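Long-range contact in dTDP-glucose 4,6-dehydratase (Klebsiella pneumoniae, PDB 5U4Q), which probably catalyses the NAD-dependent dehydration of dTDP-glucose to a 4-keto-6-deoxy sugar nucleotide: residues D38-S43 with G189-A194. Residues are numbered along the deposited sequence; the frame is centred on the assembly and turned at random. Where two conformers were deposited one is given.
With NAD (nicotinamide-adenine-dinucleotide), chain C.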
# COMPACT_ATOMS: atom_id res chain seq x y z
N ASP A 38 15.74 -13.08 12.47
CA ASP A 38 16.61 -12.55 13.50
C ASP A 38 16.57 -11.03 13.72
O ASP A 38 17.56 -10.46 14.18
CB ASP A 38 18.07 -13.05 13.29
CG ASP A 38 18.71 -12.54 12.02
OD1 ASP A 38 18.10 -11.73 11.29
OD2 ASP A 38 19.87 -12.97 11.77
N TYR A 39 15.45 -10.38 13.41
CA TYR A 39 15.33 -8.94 13.65
C TYR A 39 15.69 -8.64 15.11
O TYR A 39 16.29 -7.60 15.43
CB TYR A 39 13.95 -8.40 13.27
CG TYR A 39 13.73 -6.98 13.73
CD1 TYR A 39 14.29 -5.90 13.05
CD2 TYR A 39 12.98 -6.71 14.86
CE1 TYR A 39 14.10 -4.60 13.48
CE2 TYR A 39 12.78 -5.42 15.30
CZ TYR A 39 13.34 -4.36 14.62
OH TYR A 39 13.13 -3.07 15.06
N TYR A 40 15.31 -9.56 15.99
CA TYR A 40 15.74 -9.51 17.40
C TYR A 40 15.96 -10.96 17.79
O TYR A 40 15.64 -11.86 17.01
CB TYR A 40 14.78 -8.74 18.35
CG TYR A 40 13.38 -9.29 18.51
CD1 TYR A 40 13.14 -10.41 19.30
CD2 TYR A 40 12.31 -8.68 17.90
CE1 TYR A 40 11.85 -10.91 19.47
CE2 TYR A 40 11.02 -9.17 18.06
CZ TYR A 40 10.80 -10.29 18.86
OH TYR A 40 9.50 -10.78 19.01
N ASP A 41 16.48 -11.17 19.00
CA ASP A 41 16.92 -12.49 19.50
C ASP A 41 15.98 -13.66 19.18
O ASP A 41 14.86 -13.75 19.73
CB ASP A 41 17.15 -12.40 21.02
CG ASP A 41 18.00 -13.52 21.55
OD1 ASP A 41 18.23 -14.53 20.84
OD2 ASP A 41 18.46 -13.39 22.71
N VAL A 42 16.43 -14.56 18.30
CA VAL A 42 15.64 -15.75 17.96
C VAL A 42 15.40 -16.67 19.18
O VAL A 42 14.38 -17.36 19.25
CB VAL A 42 16.26 -16.53 16.78
CG1 VAL A 42 15.49 -17.81 16.51
CG2 VAL A 42 16.30 -15.64 15.54
N SER A 43 16.30 -16.65 20.17
CA SER A 43 16.10 -17.46 21.36
C SER A 43 14.86 -17.03 22.13
O SER A 43 14.22 -17.84 22.79
CB SER A 43 17.32 -17.45 22.29
OG SER A 43 17.67 -16.14 22.71
N GLY A 189 7.62 -9.15 25.78
CA GLY A 189 7.67 -8.05 24.84
C GLY A 189 8.83 -8.11 23.87
O GLY A 189 9.61 -9.07 23.85
N ARG A 190 8.93 -7.09 23.03
CA ARG A 190 10.03 -7.05 22.08
C ARG A 190 11.15 -6.12 22.57
O ARG A 190 10.88 -5.00 23.07
CB ARG A 190 9.54 -6.75 20.68
CG ARG A 190 8.56 -5.63 20.62
CD ARG A 190 7.85 -5.60 19.30
NE ARG A 190 8.75 -5.25 18.23
CZ ARG A 190 8.35 -4.86 17.02
NH1 ARG A 190 7.05 -4.74 16.73
NH2 ARG A 190 9.25 -4.54 16.10
N PRO A 191 12.42 -6.57 22.46
CA PRO A 191 13.54 -5.79 23.02
C PRO A 191 13.77 -4.40 22.45
O PRO A 191 14.42 -3.58 23.11
CB PRO A 191 14.77 -6.67 22.77
CG PRO A 191 14.33 -7.78 21.90
CD PRO A 191 12.84 -7.89 21.96
N ASP A 192 13.27 -4.16 21.24
CA ASP A 192 13.45 -2.88 20.55
C ASP A 192 12.36 -1.85 20.81
O ASP A 192 12.40 -0.77 20.22
CB ASP A 192 13.54 -3.11 19.02
CG ASP A 192 12.25 -3.69 18.45
OD1 ASP A 192 11.67 -4.58 19.11
OD2 ASP A 192 11.81 -3.24 17.36
N MSE A 193 11.41 -2.16 21.69
CA MSE A 193 10.31 -1.24 21.95
C MSE A 193 9.86 -1.17 23.37
O MSE A 193 10.13 -2.07 24.18
CB MSE A 193 9.07 -1.67 21.15
CG MSE A 193 9.36 -1.84 19.68
SE MSE A 193 7.70 -1.88 18.60
CE MSE A 193 8.54 -1.44 16.88
N ALA A 194 9.17 -0.08 23.68
CA ALA A 194 8.45 0.10 24.96
C ALA A 194 9.26 -0.12 26.23
O ALA A 194 10.40 0.31 26.29
CB ALA A 194 7.21 -0.77 24.92
PA NAD C . 7.20 -9.10 16.68
O1A NAD C . 7.50 -9.52 18.07
O2A NAD C . 8.32 -8.71 15.74
O5B NAD C . 6.31 -10.27 16.01
C5B NAD C . 6.10 -10.42 14.62
C4B NAD C . 6.50 -11.84 14.24
O4B NAD C . 6.32 -11.90 12.81
C3B NAD C . 7.96 -12.16 14.54
O3B NAD C . 8.15 -13.25 15.46
C2B NAD C . 8.54 -12.43 13.15
O2B NAD C . 9.52 -13.49 13.14
C1B NAD C . 7.33 -12.72 12.27
N9A NAD C . 7.54 -12.40 10.85
C8A NAD C . 8.02 -11.25 10.34
N7A NAD C . 8.10 -11.33 9.01
C5A NAD C . 7.66 -12.55 8.66
C6A NAD C . 7.53 -13.29 7.38
N6A NAD C . 7.85 -12.75 6.22
N1A NAD C . 7.05 -14.53 7.47
C2A NAD C . 6.72 -15.12 8.63
N3A NAD C . 6.84 -14.52 9.83
C4A NAD C . 7.30 -13.24 9.87
O3 NAD C . 6.21 -7.83 16.65
PN NAD C . 4.80 -7.62 17.39
O1N NAD C . 4.29 -8.85 18.02
O2N NAD C . 4.99 -6.31 18.16
O5D NAD C . 3.91 -7.26 16.12
C5D NAD C . 2.73 -7.94 15.71
C4D NAD C . 2.04 -7.03 14.71
O4D NAD C . 1.51 -5.87 15.38
C3D NAD C . 2.87 -6.49 13.55
O3D NAD C . 2.05 -6.52 12.37
C2D NAD C . 3.13 -5.04 13.90
O2D NAD C . 3.27 -4.19 12.75
C1D NAD C . 1.90 -4.68 14.71
N1N NAD C . 2.17 -3.62 15.70
C2N NAD C . 2.75 -3.87 16.90
C3N NAD C . 2.99 -2.83 17.82
C7N NAD C . 3.64 -3.03 19.20
O7N NAD C . 3.66 -2.09 20.01
N7N NAD C . 4.25 -4.17 19.56
C4N NAD C . 2.65 -1.54 17.48
C5N NAD C . 2.06 -1.30 16.25
C6N NAD C . 1.85 -2.35 15.35
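P191 lies over one face of the Y40 ring: its CD sits 3.9 Å from the ring centroid, 19° off the normal and displaced toward the CG–CD1 side, a CH-pi contact. At the edge of the same ring, in its plane, Y40 OH donates to NAD O1A (2.5 Å), while R190 CB approaches CE2 obliquely. The Y39 ring meets D192 at its edge, with ring and carboxylate planes 78° apart. In the conformer given, Y39 OH donates to D192 OD2 (2.7 Å) from above the carboxylate plane, while the syn lone pairs of both oxygens go to R190. That arginine grips D192 side-on, NE to OD1 (3.1 Å, a salt bridge) and NH2 to OD2, so OD2 accepts from two donors. With chi3 at -67° the arginine chain bends, and NH1 reaches NAD O2N at 3.0 Å; NH2 also donates to A89 O. One guanidinium face looks onto the NAD pyrophosphate. D192 and A89 thus hold the guanidinium in place beside the pyrophosphate, whose negative charge it is well placed to offset, and Y39 can brace D192 from the second shell. R190 and D192 both belong to a type I turn, R190 to M193, closed by M193 N to R190 O. K45, in cation-pi contact with Y40, also binds NAD. In this Rossmann-type domain the contact joins the loop between strand 29-34 and helix 42-50, whose N-cap is D41, to the loop linking strand 176-185 with helix 194-203, beside the NAD pyrophosphate.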